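Long-range contacts in glycerol kinase, putative (Plasmodium falciparum, PDB 2W41), which probably transfers a phosphate group from ATP to glycerol, yielding sn-glycerol 3-phosphate: residues G266-T271 with H413-D418; Y272-F277 with I315-S320. One frame throughout, in Å; residues are numbered along the deposited sequence.

In the C-terminal half of the actin-like kinase fold, contact 1 lies in the sheet and contact 2 at its ADP-facing end, where a loop packs on the turn before strand 276-281. The chain first lays down strand 267-272, turns through Gly273-Gly275 and returns as the neighbouring strand 276-281. After strands 294-299 and 308-314, residues 315-320 close the shorter loop, contact 2, just ahead of helix 320-327. Further helices follow, including 381-407, before strand 414-418 pairs with 266-271 in contact 1. Contact 2 is therefore nested inside the larger loop. A probable hydrogen bond, Asp418 O to Tyr272 N at 2.7 Å, extends the strand pairing to the residue next to the ADP-binding Gly273-Thr274.

Contact 1: residues G266-T271 with H413-D418; sequences GEAKCT and HVLRCD
Ala268 and Cys270 exchange backbone hydrogen bonds with Arg416 in a regular parallel pairing of strands 267-271 and 414-418. Arg416 N donates to Ala268 O at 3.0 Å, and Arg416 O accepts from Cys270 N at 2.9 Å. Asp418 N then reaches Cys270 O. The pairing is less regular at its start, where Ala268 N to Val414 O is the long bond of the ladder, 3.3 Å; His413 N bonds Gly266 O just before.

Apolar contacts cover the face that carries Ala268, Leu415, Cys270 and Cys417. With CG of Leu415 opposite its own backbone N (chi1 -171°), CD1 leans across the strand gap between Ala268 CB, at 3.7 Å, and Cys270 CB.

The other face becomes polar toward Asp418. Thr271 OG1 lies 3.1 Å from Asp418 OD2, a possible hydrogen bond in competition with another acceptor for the same proton. Bends at chi3 (-89°) and chi4 fold Lys269 back along its own strand, where NZ donates to Thr271 OG1 and to Gln253. That NZ is 4.6 Å from Asp418 OD1, beyond a salt bridge. Arg416 leads away to Glu440.

Lys269, Thr271 and Asp418 thus cluster at the ADP end of the strands, the Thr271 side chain lying about 5 Å from the nucleotide. The lysine charge, though not in a salt bridge, would be expected to help stabilise the nearby carboxylate, whose OD1 also takes a weak bond from Gln260.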
# COMPACT_ATOMS: atom_id res chain seq x y z
N GLY B 266 8.13 5.51 36.73
CA GLY B 266 8.93 5.03 35.59
C GLY B 266 8.54 3.63 35.19
O GLY B 266 9.05 3.08 34.22
N GLU B 267 7.62 3.05 35.96
CA GLU B 267 6.98 1.78 35.59
C GLU B 267 5.74 2.01 34.74
O GLU B 267 4.92 2.84 35.08
CB GLU B 267 6.66 0.97 36.84
CG GLU B 267 7.65 -0.14 37.05
CD GLU B 267 7.76 -0.63 38.46
OE1 GLU B 267 6.90 -0.30 39.31
OE2 GLU B 267 8.73 -1.35 38.74
N ALA B 268 5.64 1.27 33.64
CA ALA B 268 4.61 1.50 32.61
C ALA B 268 3.94 0.20 32.19
O ALA B 268 4.59 -0.82 32.22
CB ALA B 268 5.24 2.19 31.37
N LYS B 269 2.65 0.23 31.84
CA LYS B 269 2.02 -0.91 31.15
C LYS B 269 1.44 -0.53 29.78
O LYS B 269 0.97 0.57 29.60
CB LYS B 269 0.95 -1.61 32.02
CG LYS B 269 -0.32 -0.83 32.18
CD LYS B 269 -1.50 -1.72 32.55
CE LYS B 269 -2.22 -2.28 31.33
NZ LYS B 269 -2.71 -1.20 30.46
N CYS B 270 1.52 -1.44 28.81
CA CYS B 270 0.89 -1.24 27.50
C CYS B 270 -0.01 -2.40 27.17
O CYS B 270 0.40 -3.54 27.36
CB CYS B 270 1.96 -1.08 26.43
SG CYS B 270 1.36 -0.67 24.79
N THR B 271 -1.23 -2.13 26.69
CA THR B 271 -2.13 -3.18 26.15
C THR B 271 -2.05 -3.16 24.63
O THR B 271 -2.23 -2.11 24.02
CB THR B 271 -3.57 -2.97 26.60
OG1 THR B 271 -3.65 -3.10 28.03
CG2 THR B 271 -4.52 -3.97 25.93
N HIS B 413 11.67 2.02 33.26
CA HIS B 413 12.12 0.89 34.10
C HIS B 413 11.71 -0.38 33.40
O HIS B 413 12.55 -1.23 33.08
CB HIS B 413 11.57 0.92 35.57
CG HIS B 413 12.21 1.97 36.44
ND1 HIS B 413 13.52 2.39 36.27
CD2 HIS B 413 11.73 2.68 37.49
CE1 HIS B 413 13.81 3.33 37.17
NE2 HIS B 413 12.73 3.53 37.91
N VAL B 414 10.41 -0.48 33.13
CA VAL B 414 9.85 -1.64 32.45
C VAL B 414 8.60 -1.25 31.66
O VAL B 414 8.01 -0.17 31.89
CB VAL B 414 9.63 -2.82 33.45
CG1 VAL B 414 8.42 -2.55 34.39
CG2 VAL B 414 9.49 -4.12 32.71
N LEU B 415 8.21 -2.10 30.71
CA LEU B 415 6.92 -2.02 30.05
C LEU B 415 6.27 -3.40 30.15
O LEU B 415 6.66 -4.31 29.44
CB LEU B 415 7.03 -1.54 28.59
CG LEU B 415 5.73 -1.20 27.81
CD1 LEU B 415 5.08 -0.07 28.44
CD2 LEU B 415 5.99 -0.86 26.38
N ARG B 416 5.29 -3.52 31.04
CA ARG B 416 4.50 -4.72 31.20
C ARG B 416 3.39 -4.72 30.19
O ARG B 416 2.64 -3.77 30.14
CB ARG B 416 3.90 -4.82 32.63
CG ARG B 416 4.92 -4.69 33.81
CD ARG B 416 5.48 -6.01 34.34
NE ARG B 416 4.44 -6.97 34.73
CZ ARG B 416 4.65 -8.27 34.95
NH1 ARG B 416 5.86 -8.76 34.83
NH2 ARG B 416 3.65 -9.07 35.30
N CYS B 417 3.26 -5.81 29.41
CA CYS B 417 2.40 -5.83 28.23
C CYS B 417 1.40 -6.93 28.27
O CYS B 417 1.66 -8.03 28.79
CB CYS B 417 3.22 -5.94 26.93
SG CYS B 417 4.37 -4.58 26.71
N ASP B 418 0.23 -6.65 27.72
CA ASP B 418 -0.79 -7.66 27.58
C ASP B 418 -1.53 -7.45 26.24
O ASP B 418 -1.17 -6.57 25.45
CB ASP B 418 -1.68 -7.75 28.84
CG ASP B 418 -2.23 -6.37 29.30
OD1 ASP B 418 -1.55 -5.59 30.04
OD2 ASP B 418 -3.38 -6.08 28.95

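Contact 2: residues Y272-F277 with I315-S320; sequences YGTGVF and IGTAGS. With ADP (adenosine-5'-diphosphate), chain N; EDO (1,2-ethanediol), chain P.
Gly273 O receives a CA-H...O contact from Gly319 CA at 3.3 Å; Gly319, bare on the side facing Gly273 O, lets the two backbones come this close. The bare CA of Gly273 lets the phosphates of ADP approach, with O1A at 3.5 Å. The turn that follows is held by a bond from Gly273 N to Gly275 O.

Thr274 divides its side chain between ligand and loop. Its first torsion (chi1 -61°) sets OG1 opposite the carbonyl carbon, from where it bonds O3B of ADP at 2.6 Å; the backbone N adds a weak bond to O2B. The same rotation carries CG2 to the other partner, 3.4 Å from Ser320 OG, and alongside Thr317 CG2. Thr274 O accepts a weak bond from Gly319 N, within the type I turn Thr317-Ser320. This is the phosphate-binding hairpin of the second domain in the actin/Hsp70/sugar kinase fold, and the facing loop completes the pocket: Gly319 O accepts a bond from the ribose O3' of ADP at 2.8 Å, while Ser338 and Gly420 supply further bonds. Thr317 and Ser320 also pack on Phe377 of the second subunit.

Gly275 brings its CA to 3.3 Å from Gly316 O. The same oxygen accepts from Val276 N, and Val276 O in turn takes Ile315 N at 2.9 Å in an almost straight bond (175°), carrying on the pairing of strands 276-281 and 308-314. A 1,2-ethanediol, probably from the crystallisation liquor, donates through O2 to Ile315 O.

Val276 aims its side chain at the loop. CB meets Ile315 CG1 at 3.6 Å, the two chains lying side by side, and CG2 touches the CB of Ala318. Helix 381-407 covers this apolar patch, with Leu396 against Val276 and with Ile392 and Ile399 against Ile315.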
# COMPACT_ATOMS: atom_id res chain seq x y z
N TYR B 272 -1.76 -4.32 24.02
CA TYR B 272 -1.79 -4.41 22.57
C TYR B 272 -2.92 -5.29 22.08
O TYR B 272 -2.70 -6.43 21.67
CB TYR B 272 -0.51 -5.00 22.02
CG TYR B 272 0.78 -4.25 22.21
CD1 TYR B 272 1.51 -4.40 23.27
CD2 TYR B 272 1.31 -3.53 21.26
CE1 TYR B 272 2.74 -3.77 23.41
CE2 TYR B 272 2.50 -2.91 21.41
CZ TYR B 272 3.23 -3.04 22.47
OH TYR B 272 4.45 -2.40 22.58
N GLY B 273 -4.12 -4.74 22.10
CA GLY B 273 -5.31 -5.38 21.55
C GLY B 273 -5.78 -4.65 20.30
O GLY B 273 -4.99 -4.05 19.56
N THR B 274 -7.08 -4.76 20.02
CA THR B 274 -7.74 -3.89 19.06
C THR B 274 -7.27 -2.43 19.29
O THR B 274 -6.82 -1.76 18.33
CB THR B 274 -9.23 -4.05 19.17
OG1 THR B 274 -9.51 -5.40 18.86
CG2 THR B 274 -9.96 -3.21 18.16
N GLY B 275 -7.36 -1.95 20.53
CA GLY B 275 -6.77 -0.70 20.89
C GLY B 275 -5.36 -0.92 21.41
O GLY B 275 -5.06 -1.95 22.03
N VAL B 276 -4.48 0.04 21.15
CA VAL B 276 -3.11 0.04 21.65
C VAL B 276 -2.94 1.32 22.46
O VAL B 276 -2.98 2.43 21.91
CB VAL B 276 -2.07 -0.03 20.49
CG1 VAL B 276 -0.62 0.08 21.02
CG2 VAL B 276 -2.27 -1.32 19.63
N PHE B 277 -2.80 1.17 23.77
CA PHE B 277 -2.69 2.32 24.67
C PHE B 277 -1.76 2.04 25.87
O PHE B 277 -1.50 0.91 26.24
CB PHE B 277 -4.10 2.74 25.13
CG PHE B 277 -4.82 1.66 25.87
CD1 PHE B 277 -5.66 0.78 25.19
CD2 PHE B 277 -4.63 1.49 27.23
CE1 PHE B 277 -6.31 -0.24 25.86
CE2 PHE B 277 -5.26 0.48 27.90
CZ PHE B 277 -6.12 -0.40 27.21
N ILE B 315 -3.04 5.06 20.81
CA ILE B 315 -2.86 5.19 19.34
C ILE B 315 -4.06 4.68 18.59
O ILE B 315 -3.95 4.24 17.46
CB ILE B 315 -1.49 4.69 18.78
CG1 ILE B 315 -1.27 3.17 18.95
CG2 ILE B 315 -0.33 5.48 19.45
CD1 ILE B 315 -0.13 2.57 18.07
N GLY B 316 -5.23 4.83 19.23
CA GLY B 316 -6.51 4.33 18.72
C GLY B 316 -6.51 2.82 18.57
O GLY B 316 -5.83 2.09 19.34
N THR B 317 -7.22 2.37 17.53
CA THR B 317 -7.48 0.96 17.24
C THR B 317 -6.40 0.37 16.35
O THR B 317 -6.70 -0.33 15.36
CB THR B 317 -8.92 0.74 16.65
OG1 THR B 317 -9.18 1.72 15.64
CG2 THR B 317 -10.00 0.87 17.75
N ALA B 318 -5.12 0.62 16.71
CA ALA B 318 -3.95 0.10 15.93
C ALA B 318 -3.97 -1.41 15.64
O ALA B 318 -3.59 -1.82 14.55
CB ALA B 318 -2.65 0.50 16.58
N GLY B 319 -4.42 -2.23 16.58
CA GLY B 319 -4.56 -3.67 16.34
C GLY B 319 -5.52 -4.01 15.21
O GLY B 319 -5.43 -5.09 14.58
N SER B 320 -6.45 -3.11 14.92
CA SER B 320 -7.28 -3.29 13.73
C SER B 320 -6.58 -3.19 12.37
O SER B 320 -7.17 -3.58 11.38
CB SER B 320 -8.51 -2.39 13.77
OG SER B 320 -9.37 -2.84 14.81
PB ADP N . -9.40 -6.79 22.24
O1B ADP N . -10.12 -7.64 23.27
O2B ADP N . -8.62 -5.59 22.79
O3B ADP N . -10.34 -6.45 21.10
PA ADP N . -7.24 -8.84 22.10
O1A ADP N . -6.38 -8.28 23.20
O2A ADP N . -7.99 -10.15 22.29
O3A ADP N . -8.28 -7.73 21.51
O5' ADP N . -6.29 -9.03 20.81
C5' ADP N . -6.84 -8.96 19.51
C4' ADP N . -5.97 -8.03 18.67
O4' ADP N . -4.68 -8.61 18.48
C3' ADP N . -6.52 -7.87 17.27
O3' ADP N . -6.05 -6.61 16.80
C2' ADP N . -5.81 -8.95 16.49
O2' ADP N . -5.85 -8.74 15.08
C1' ADP N . -4.41 -8.85 17.09
N9 ADP N . -3.54 -10.06 16.95
C8 ADP N . -3.86 -11.31 17.32
N7 ADP N . -2.86 -12.19 17.09
C5 ADP N . -1.83 -11.49 16.55
C6 ADP N . -0.47 -11.81 16.07
N6 ADP N . -0.03 -13.08 16.13
N1 ADP N . 0.31 -10.82 15.56
C2 ADP N . -0.14 -9.54 15.47
N3 ADP N . -1.37 -9.17 15.90
C4 ADP N . -2.27 -10.09 16.46
C1 EDO P . -5.55 4.09 13.23
O1 EDO P . -5.09 5.43 13.01
C2 EDO P . -5.38 3.69 14.68
O2 EDO P . -4.06 3.18 14.89